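Local coordinates for protein NADPH-flavin oxidoreductase (Helicobacter pylori, PDB 2H0U) that binds flavin mononucleotide as a dimeric member of the nitroreductase family and probably uses NAD(P)H to drive flavin-dependent redox reactions, at residues A[11-16]-A[149-154]; A[51-56]-A[77-82]; A[85-90]-A[133-138]. All blocks are in the same frame, centred on the assembly; numbering follows the deposited sequence.

Interaction 1: A[11-16]-A[149-154]. With FMN (flavin mononucleotide), chain B.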
loop_
_atom_site.group_PDB
_atom_site.type_symbol
_atom_site.label_atom_id
_atom_site.label_comp_id
_atom_site.label_asym_id
_atom_site.label_seq_id
_atom_site.Cartn_x
_atom_site.Cartn_y
_atom_site.Cartn_z
ATOM N N HIS A 11 4.918 11.965 11.661
ATOM C CA HIS A 11 6.003 11.716 12.640
ATOM C C HIS A 11 5.489 10.923 13.843
ATOM O O HIS A 11 6.212 10.058 14.394
ATOM C CB HIS A 11 6.621 13.024 13.097
ATOM C CG HIS A 11 7.415 13.712 12.037
ATOM N ND1 HIS A 11 8.780 13.525 11.885
ATOM C CD2 HIS A 11 7.040 14.593 11.079
ATOM C CE1 HIS A 11 9.207 14.278 10.884
ATOM N NE2 HIS A 11 8.173 14.933 10.381
ATOM N N GLN A 12 4.246 11.220 14.237
ATOM C CA GLN A 12 3.531 10.437 15.251
ATOM C C GLN A 12 3.383 8.963 14.862
ATOM O O GLN A 12 3.508 8.080 15.705
ATOM C CB GLN A 12 2.164 11.066 15.548
ATOM C CG GLN A 12 1.345 10.364 16.627
ATOM C CD GLN A 12 0.013 11.065 16.931
ATOM O OE1 GLN A 12 -0.084 12.290 16.836
ATOM N NE2 GLN A 12 -1.007 10.290 17.336
ATOM N N ARG A 13 3.084 8.705 13.590
ATOM C CA ARG A 13 2.975 7.339 13.080
ATOM C C ARG A 13 4.416 6.833 12.933
ATOM O O ARG A 13 5.164 7.354 12.126
ATOM C CB ARG A 13 2.271 7.354 11.698
ATOM C CG ARG A 13 1.570 6.005 11.270
ATOM C CD ARG A 13 2.559 4.875 10.843
ATOM N NE ARG A 13 3.685 5.424 10.085
ATOM C CZ ARG A 13 4.916 4.923 10.051
ATOM N NH1 ARG A 13 5.191 3.792 10.688
ATOM N NH2 ARG A 13 5.869 5.580 9.393
ATOM N N PHE A 14 4.813 5.842 13.727
ATOM C CA PHE A 14 6.137 5.260 13.585
ATOM C C PHE A 14 5.998 3.776 13.866
ATOM O O PHE A 14 4.953 3.319 14.313
ATOM C CB PHE A 14 7.146 5.899 14.563
ATOM C CG PHE A 14 7.012 5.409 15.983
ATOM C CD1 PHE A 14 7.959 4.532 16.541
ATOM C CD2 PHE A 14 5.939 5.852 16.786
ATOM C CE1 PHE A 14 7.827 4.110 17.874
ATOM C CE2 PHE A 14 5.788 5.393 18.093
ATOM C CZ PHE A 14 6.722 4.540 18.642
ATOM N N ALA A 15 7.051 3.023 13.594
ATOM C CA ALA A 15 6.986 1.585 13.794
ATOM C C ALA A 15 7.232 1.284 15.277
ATOM O O ALA A 15 8.395 1.166 15.754
ATOM C CB ALA A 15 7.990 0.852 12.878
ATOM N N ALA A 16 6.128 1.195 16.026
ATOM C CA ALA A 16 6.222 0.955 17.461
ATOM C C ALA A 16 6.596 -0.493 17.733
ATOM O O ALA A 16 5.906 -1.428 17.298
ATOM C CB ALA A 16 4.893 1.332 18.155
HETATM N N MSE A 149 -5.365 1.814 7.689
HETATM C CA MSE A 149 -5.569 1.459 9.104
HETATM C C MSE A 149 -4.497 2.060 10.015
HETATM O O MSE A 149 -4.802 2.571 11.082
HETATM C CB MSE A 149 -5.640 -0.072 9.275
HETATM C CG MSE A 149 -6.951 -0.598 8.638
HETATM SE SE MSE A 149 -7.164 -2.523 8.905
HETATM C CE MSE A 149 -7.321 -2.610 10.899
HETATM N N MSE A 150 -3.221 1.955 9.638
HETATM C CA MSE A 150 -2.169 2.555 10.475
HETATM C C MSE A 150 -2.317 4.049 10.575
HETATM O O MSE A 150 -2.116 4.627 11.648
HETATM C CB MSE A 150 -0.789 2.216 9.915
HETATM C CG MSE A 150 -0.628 0.723 9.988
HETATM SE SE MSE A 150 1.233 0.283 9.555
HETATM C CE MSE A 150 1.239 0.780 7.714
HETATM N N MSE A 151 -2.689 4.706 9.464
HETATM C CA MSE A 151 -2.830 6.139 9.521
HETATM C C MSE A 151 -4.058 6.555 10.363
HETATM O O MSE A 151 -3.992 7.502 11.145
HETATM C CB MSE A 151 -2.859 6.743 8.092
HETATM C CG MSE A 151 -2.908 8.274 8.100
HETATM SE SE MSE A 151 -1.095 8.892 8.549
HETATM C CE MSE A 151 -0.002 7.293 8.144
ATOM N N ALA A 152 -5.169 5.846 10.223
ATOM C CA ALA A 152 -6.348 6.076 11.064
ATOM C C ALA A 152 -6.050 5.827 12.548
ATOM O O ALA A 152 -6.503 6.593 13.451
ATOM C CB ALA A 152 -7.491 5.165 10.565
ATOM N N ALA A 153 -5.277 4.769 12.809
ATOM C CA ALA A 153 -4.856 4.437 14.168
ATOM C C ALA A 153 -4.101 5.655 14.747
ATOM O O ALA A 153 -4.384 6.095 15.869
ATOM C CB ALA A 153 -3.965 3.191 14.155
ATOM N N ALA A 154 -3.201 6.241 13.942
ATOM C CA ALA A 154 -2.430 7.435 14.408
ATOM C C ALA A 154 -3.372 8.609 14.693
ATOM O O ALA A 154 -3.229 9.300 15.702
ATOM C CB ALA A 154 -1.361 7.840 13.402
HETATM N N1 FMN B . 9.540 -3.890 11.668
HETATM C C2 FMN B . 9.834 -5.027 12.407
HETATM O O2 FMN B . 10.427 -4.904 13.471
HETATM N N3 FMN B . 9.518 -6.280 11.949
HETATM C C4 FMN B . 8.911 -6.425 10.727
HETATM O O4 FMN B . 8.496 -7.530 10.386
HETATM C C4A FMN B . 8.644 -5.272 9.957
HETATM N N5 FMN B . 8.041 -5.395 8.730
HETATM C C5A FMN B . 7.674 -4.276 8.000
HETATM C C6 FMN B . 7.029 -4.483 6.763
HETATM C C7 FMN B . 6.668 -3.348 6.021
HETATM C C7M FMN B . 5.666 -3.534 4.918
HETATM C C8 FMN B . 6.974 -2.045 6.459
HETATM C C8M FMN B . 6.309 -0.842 5.777
HETATM C C9 FMN B . 7.611 -1.869 7.677
HETATM C C9A FMN B . 7.984 -2.992 8.446
HETATM N N10 FMN B . 8.652 -2.841 9.669
HETATM C C10 FMN B . 8.944 -3.996 10.436
HETATM C "C1'" FMN B . 9.028 -1.498 10.222
HETATM C "C2'" FMN B . 10.082 -0.780 9.366
HETATM O "O2'" FMN B . 11.357 -1.142 9.841
HETATM C "C3'" FMN B . 9.843 0.726 9.536
HETATM O "O3'" FMN B . 8.571 1.073 9.025
HETATM C "C4'" FMN B . 10.835 1.630 8.813
HETATM O "O4'" FMN B . 12.108 1.443 9.409
HETATM C "C5'" FMN B . 10.472 3.127 8.835
HETATM O "O5'" FMN B . 10.412 3.525 10.216
HETATM P P FMN B . 9.062 4.159 10.801
HETATM O O1P FMN B . 7.962 3.185 10.466
HETATM O O2P FMN B . 9.267 4.276 12.310
HETATM O O3P FMN B . 8.804 5.510 10.185
#
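R13 meets helix 131-155 through the aliphatic part of its side chain and grips the FMN phosphate with its guanidinium end. The apolar packing involves two of its carbons. R13 CB rests 4.0 Å from A154 CB, and R13 CG lies 3.7 Å from CE of selenomethionine M151, whose chain crosses that of R13 at about a right angle. M151 gets there by bending: its CG stands anti to the backbone N (chi1 -176°), and bends at chi2 and chi3 bring CE round to the arginine. Bends at chi2 and chi3 of R13 turn its guanidinium to the phosphate while CB and CG stay on the helix.

The hydrogen bonds of the arginine guanidinium and of A15 N go to the cofactor. R13 NH1 gives a nearly straight bond to FMN O1P (2.8 Å, 164°), with that oxygen in the guanidinium plane at its edge, while R13 NH2 bonds FMN O3P at 3.0 Å. A15 N donates to the third oxygen, FMN O2P, at 2.9 Å and 169°, so side chain and backbone together hold all three terminal phosphate oxygens. K204, which also bonds R13 O, K17 and R206 add further positive charge, which would help to offset that of the phosphate.

The segment leaves helix 3-12 at R13, and A16 pairs with S160 of strand 159-163; on helix 131-155, A152 and A153 pack against helix 27-38, and P41 of the second subunit touches R13.

Interaction 2: A[51-56]-A[77-82]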
loop_
_atom_site.group_PDB
_atom_site.type_symbol
_atom_site.label_atom_id
_atom_site.label_comp_id
_atom_site.label_asym_id
_atom_site.label_seq_id
_atom_site.Cartn_x
_atom_site.Cartn_y
_atom_site.Cartn_z
HETATM N N MSE A 51 -9.245 -9.867 6.046
HETATM C CA MSE A 51 -8.407 -9.660 7.242
HETATM C C MSE A 51 -8.733 -10.656 8.353
HETATM O O MSE A 51 -9.920 -10.898 8.621
HETATM C CB MSE A 51 -8.687 -8.253 7.786
HETATM C CG MSE A 51 -8.162 -7.158 6.840
HETATM SE SE MSE A 51 -8.511 -5.371 7.520
HETATM C CE MSE A 51 -10.435 -5.376 7.287
ATOM N N LEU A 52 -7.712 -11.116 9.085
ATOM C CA LEU A 52 -7.916 -11.955 10.245
ATOM C C LEU A 52 -7.358 -11.272 11.475
ATOM O O LEU A 52 -6.218 -10.795 11.447
ATOM C CB LEU A 52 -7.228 -13.351 10.088
ATOM C CG LEU A 52 -7.446 -14.137 8.788
ATOM C CD1 LEU A 52 -6.551 -15.369 8.681
ATOM C CD2 LEU A 52 -8.935 -14.536 8.611
ATOM N N LEU A 53 -8.158 -11.220 12.544
ATOM C CA LEU A 53 -7.635 -10.807 13.853
ATOM C C LEU A 53 -7.143 -12.037 14.629
ATOM O O LEU A 53 -7.934 -12.943 14.949
ATOM C CB LEU A 53 -8.683 -10.068 14.681
ATOM C CG LEU A 53 -8.207 -9.606 16.080
ATOM C CD1 LEU A 53 -7.196 -8.441 15.961
ATOM C CD2 LEU A 53 -9.375 -9.209 16.981
ATOM N N LEU A 54 -5.847 -12.062 14.910
ATOM C CA LEU A 54 -5.287 -13.160 15.674
ATOM C C LEU A 54 -5.486 -12.807 17.136
ATOM O O LEU A 54 -4.726 -12.037 17.699
ATOM C CB LEU A 54 -3.828 -13.442 15.301
ATOM C CG LEU A 54 -3.255 -14.772 15.850
ATOM C CD1 LEU A 54 -4.133 -15.984 15.509
ATOM C CD2 LEU A 54 -1.851 -15.014 15.344
ATOM N N LYS A 55 -6.594 -13.297 17.687
ATOM C CA LYS A 55 -6.937 -13.084 19.090
ATOM C C LYS A 55 -6.429 -14.278 19.901
ATOM O O LYS A 55 -5.927 -14.117 21.021
ATOM C CB LYS A 55 -8.452 -12.911 19.233
ATOM C CG LYS A 55 -8.925 -12.545 20.606
ATOM C CD LYS A 55 -10.117 -11.609 20.515
ATOM C CE LYS A 55 -10.681 -11.291 21.894
ATOM N NZ LYS A 55 -11.874 -12.156 22.216
ATOM N N ASN A 56 -6.558 -15.470 19.317
ATOM C CA ASN A 56 -6.222 -16.747 19.974
ATOM C C ASN A 56 -4.819 -16.761 20.611
ATOM O O ASN A 56 -3.789 -16.904 19.926
ATOM C CB ASN A 56 -6.374 -17.880 18.979
ATOM N N ALA A 77 1.307 -6.220 21.724
ATOM C CA ALA A 77 0.327 -5.274 21.177
ATOM C C ALA A 77 -1.104 -5.722 21.452
ATOM O O ALA A 77 -1.374 -6.895 21.778
ATOM C CB ALA A 77 0.575 -5.038 19.656
ATOM N N SER A 78 -2.014 -4.764 21.343
ATOM C CA SER A 78 -3.416 -4.972 21.646
ATOM C C SER A 78 -4.108 -5.875 20.599
ATOM O O SER A 78 -4.860 -6.798 20.946
ATOM C CB SER A 78 -4.097 -3.611 21.711
ATOM O OG SER A 78 -5.451 -3.762 22.045
ATOM N N HIS A 79 -3.836 -5.617 19.323
ATOM C CA HIS A 79 -4.528 -6.284 18.239
ATOM C C HIS A 79 -3.550 -6.684 17.120
ATOM O O HIS A 79 -2.745 -5.879 16.637
ATOM C CB HIS A 79 -5.611 -5.356 17.689
ATOM C CG HIS A 79 -6.815 -5.230 18.573
ATOM N ND1 HIS A 79 -6.788 -4.592 19.799
ATOM C CD2 HIS A 79 -8.078 -5.685 18.420
ATOM C CE1 HIS A 79 -7.990 -4.636 20.348
ATOM N NE2 HIS A 79 -8.794 -5.293 19.530
ATOM N N PHE A 80 -3.627 -7.927 16.678
ATOM C CA PHE A 80 -2.707 -8.381 15.672
ATOM C C PHE A 80 -3.456 -8.837 14.388
ATOM O O PHE A 80 -4.235 -9.767 14.457
ATOM C CB PHE A 80 -1.925 -9.519 16.271
ATOM C CG PHE A 80 -0.751 -9.907 15.467
ATOM C CD1 PHE A 80 0.492 -9.430 15.806
ATOM C CD2 PHE A 80 -0.891 -10.753 14.388
ATOM C CE1 PHE A 80 1.606 -9.783 15.085
ATOM C CE2 PHE A 80 0.231 -11.110 13.629
ATOM C CZ PHE A 80 1.480 -10.621 13.985
ATOM N N VAL A 81 -3.191 -8.210 13.240
ATOM C CA VAL A 81 -3.982 -8.450 12.007
ATOM C C VAL A 81 -3.140 -9.183 10.960
ATOM O O VAL A 81 -2.005 -8.818 10.724
ATOM C CB VAL A 81 -4.604 -7.125 11.439
ATOM C CG1 VAL A 81 -5.335 -7.338 10.103
ATOM C CG2 VAL A 81 -5.551 -6.494 12.493
ATOM N N ILE A 82 -3.704 -10.241 10.364
ATOM C CA ILE A 82 -3.064 -10.905 9.237
ATOM C C ILE A 82 -3.901 -10.560 8.017
ATOM O O ILE A 82 -5.119 -10.910 7.945
ATOM C CB ILE A 82 -3.005 -12.438 9.421
ATOM C CG1 ILE A 82 -2.201 -12.768 10.711
ATOM C CG2 ILE A 82 -2.398 -13.103 8.151
ATOM C CD1 ILE A 82 -2.270 -14.293 11.210
HETATM O O HOH W 1 -4.968 -9.677 18.543
#
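L53 and H79 touch on one face of an antiparallel strand pair. The fully extended first torsion of L53 (chi1 180°) lets the end of the side chain lean over the neighbouring strand. From CB the chain runs through CG to two methyls: L53 CD1 comes down on the backbone of F80, 3.6 Å from F80 O, and reaches CD2 of H79 at 3.8 Å, while CD2 of the leucine approaches the same imidazole carbon at 4.0 Å. V81, opposite L53 in a non-hydrogen-bonded pair, adds its CG2 beside CD1. W30 of helix 27-38 packs on L53 and V81 and stacks with the H79 ring.

L52 and I82 form the hydrogen-bonded pair. L52 N donates to I82 O at 2.8 Å, and I82 N returns a bond of 2.8 Å to L52 O. L54 N then bonds F80 O at 2.8 Å.

On its other edge strand 49-54 pairs in parallel with a strand of the second subunit. Backbone bonds thus set the register, and mostly apolar side chains pack on both faces, with the H79 ring among them on the L53 side, a chemistry suited to a sheet that continues through the dimer interface.

Interaction 3: A[85-90]-A[133-138]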
loop_
_atom_site.group_PDB
_atom_site.type_symbol
_atom_site.label_atom_id
_atom_site.label_comp_id
_atom_site.label_asym_id
_atom_site.label_seq_id
_atom_site.Cartn_x
_atom_site.Cartn_y
_atom_site.Cartn_z
ATOM N N ALA A 85 -4.687 -11.836 0.835
ATOM C CA ALA A 85 -4.971 -11.369 -0.519
ATOM C C ALA A 85 -5.450 -12.575 -1.343
ATOM O O ALA A 85 -5.014 -13.736 -1.116
ATOM C CB ALA A 85 -3.735 -10.760 -1.120
ATOM N N ARG A 86 -6.437 -12.342 -2.203
ATOM C CA ARG A 86 -6.958 -13.442 -3.003
ATOM C C ARG A 86 -6.039 -13.811 -4.173
ATOM O O ARG A 86 -5.359 -12.957 -4.769
ATOM C CB ARG A 86 -8.346 -13.084 -3.530
ATOM C CG ARG A 86 -9.428 -13.190 -2.469
ATOM C CD ARG A 86 -10.794 -12.927 -3.063
ATOM N NE ARG A 86 -11.829 -12.941 -2.023
ATOM C CZ ARG A 86 -12.493 -14.024 -1.640
ATOM N NH1 ARG A 86 -12.210 -15.203 -2.179
ATOM N NH2 ARG A 86 -13.427 -13.926 -0.685
ATOM N N LYS A 87 -6.035 -15.095 -4.480
ATOM C CA LYS A 87 -5.298 -15.664 -5.583
ATOM C C LYS A 87 -6.193 -15.767 -6.806
ATOM O O LYS A 87 -7.404 -15.998 -6.668
ATOM C CB LYS A 87 -4.885 -17.088 -5.188
ATOM C CG LYS A 87 -3.867 -17.090 -4.073
ATOM C CD LYS A 87 -3.405 -18.455 -3.761
ATOM C CE LYS A 87 -2.197 -18.341 -2.827
ATOM N NZ LYS A 87 -1.752 -19.666 -2.331
ATOM N N GLY A 88 -5.565 -15.654 -7.973
ATOM C CA GLY A 88 -6.195 -15.932 -9.283
ATOM C C GLY A 88 -7.371 -15.001 -9.555
ATOM O O GLY A 88 -8.408 -15.438 -10.035
ATOM N N VAL A 89 -7.181 -13.718 -9.295
ATOM C CA VAL A 89 -8.282 -12.745 -9.398
ATOM C C VAL A 89 -8.211 -12.203 -10.829
ATOM O O VAL A 89 -7.573 -11.175 -11.089
ATOM C CB VAL A 89 -8.165 -11.629 -8.348
ATOM C CG1 VAL A 89 -9.240 -10.582 -8.551
ATOM C CG2 VAL A 89 -8.310 -12.216 -6.922
ATOM N N THR A 90 -8.822 -12.954 -11.736
ATOM C CA THR A 90 -8.708 -12.737 -13.191
ATOM C C THR A 90 -10.087 -12.406 -13.756
ATOM O O THR A 90 -11.073 -12.645 -13.088
ATOM C CB THR A 90 -8.165 -13.976 -13.938
ATOM O OG1 THR A 90 -9.006 -15.116 -13.697
ATOM C CG2 THR A 90 -6.718 -14.282 -13.545
ATOM N N SER A 133 2.402 -13.435 -9.954
ATOM C CA SER A 133 2.215 -12.029 -10.310
ATOM C C SER A 133 0.790 -11.556 -9.977
ATOM O O SER A 133 0.600 -10.421 -9.501
ATOM C CB SER A 133 2.656 -11.752 -11.782
ATOM O OG SER A 133 1.798 -12.399 -12.691
ATOM N N LEU A 134 -0.187 -12.448 -10.185
ATOM C CA LEU A 134 -1.603 -12.136 -9.858
ATOM C C LEU A 134 -1.766 -11.966 -8.368
ATOM O O LEU A 134 -2.469 -11.063 -7.906
ATOM C CB LEU A 134 -2.535 -13.279 -10.335
ATOM C CG LEU A 134 -2.872 -13.220 -11.848
ATOM C CD1 LEU A 134 -3.433 -14.571 -12.277
ATOM C CD2 LEU A 134 -3.825 -12.062 -12.227
ATOM N N PHE A 135 -1.191 -12.895 -7.615
ATOM C CA PHE A 135 -1.245 -12.809 -6.147
ATOM C C PHE A 135 -0.573 -11.522 -5.625
ATOM O O PHE A 135 -1.150 -10.806 -4.776
ATOM C CB PHE A 135 -0.610 -14.021 -5.485
ATOM C CG PHE A 135 -0.543 -13.858 -4.014
ATOM C CD1 PHE A 135 -1.698 -13.993 -3.258
ATOM C CD2 PHE A 135 0.610 -13.391 -3.420
ATOM C CE1 PHE A 135 -1.661 -13.766 -1.867
ATOM C CE2 PHE A 135 0.654 -13.169 -2.034
ATOM C CZ PHE A 135 -0.491 -13.354 -1.271
ATOM N N ASP A 136 0.616 -11.210 -6.137
ATOM C CA ASP A 136 1.297 -9.995 -5.658
ATOM C C ASP A 136 0.551 -8.716 -6.027
ATOM O O ASP A 136 0.636 -7.733 -5.302
ATOM C CB ASP A 136 2.743 -9.918 -6.117
ATOM C CG ASP A 136 3.651 -10.840 -5.333
ATOM O OD1 ASP A 136 3.326 -11.189 -4.173
ATOM O OD2 ASP A 136 4.704 -11.228 -5.877
ATOM N N TRP A 137 -0.151 -8.730 -7.165
ATOM C CA TRP A 137 -1.035 -7.612 -7.534
ATOM C C TRP A 137 -2.176 -7.383 -6.495
ATOM O O TRP A 137 -2.400 -6.266 -6.022
ATOM C CB TRP A 137 -1.619 -7.799 -8.945
ATOM C CG TRP A 137 -2.655 -6.758 -9.282
ATOM C CD1 TRP A 137 -2.439 -5.422 -9.561
ATOM C CD2 TRP A 137 -4.073 -6.971 -9.362
ATOM N NE1 TRP A 137 -3.656 -4.807 -9.810
ATOM C CE2 TRP A 137 -4.662 -5.742 -9.707
ATOM C CE3 TRP A 137 -4.903 -8.104 -9.171
ATOM C CZ2 TRP A 137 -6.057 -5.594 -9.873
ATOM C CZ3 TRP A 137 -6.290 -7.963 -9.335
ATOM C CH2 TRP A 137 -6.849 -6.696 -9.703
ATOM N N ALA A 138 -2.834 -8.458 -6.085
ATOM C CA ALA A 138 -3.867 -8.368 -5.041
ATOM C C ALA A 138 -3.242 -7.956 -3.724
ATOM O O ALA A 138 -3.865 -7.219 -2.916
ATOM C CB ALA A 138 -4.594 -9.712 -4.892
HETATM O O HOH W 2 -4.982 -12.500 -7.468
#
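F135 and A85 pack where the end of strand 79-86, in the central sheet of this nitroreductase fold, meets the long helix 131-155. The phenyl ring presents its edge to A85 O, which lies near the ring plane, 3.4 Å from F135 CE1, and A85 CB approaches the same carbon at 3.7 Å. With chi1 near trans (174°), the ring swings over to the backbone of A85. K87 crosses it obliquely, K87 CG against F135 CD1 at 3.9 Å, and its amine goes on to the carbonyl of T183.

A138 CB faces the strand, coming within 3.3 Å of R86 O and touching the methyl of A85. Further along, V89 and W137 cross at about a right angle, V89 CG1 meeting W137 CZ3 at 4.0 Å. The indole NH of this tryptophan bonds E164 of the second subunit, a residue of an FMN site, so the same side chain links the loop to the dimer interface. T90 CG2 meets L134 CD1 at 3.5 Å, the two chains again crossing at about a right angle.

V89 is the centre of an inverse gamma turn, preceded by G88 with positive phi, and V89 O accepts a bond from Q122 of helix 113-125. No direct hydrogen bond joins the two segments; instead one water donates to R86 O at 2.8 Å, accepts from V89 N and gives a weak bond to L134 O.

In the fold
Interactions 1 and 3 share helix 131-155 but lie on opposite sides of the chain's centre, their centres about 27 Å apart, whereas interactions 2 and 3 share strand 79-86. Interaction 2 meets interaction 1 where the selenium atoms of M51 and M149 touch. Interactions 1 and 2 are buried; interaction 3 is only partly so. Their chemistry follows their place: apolar packing of R13 on the helix in 11-16/149-154, with the charged and backbone groups of 11-16 turned to the cofactor phosphate, regular strand pairing in 51-56/77-82, and apolar packing with a bridging water in 85-90/133-138. All three also reach the second subunit, through packing, an extended sheet, and polar bonds from the helix, respectively.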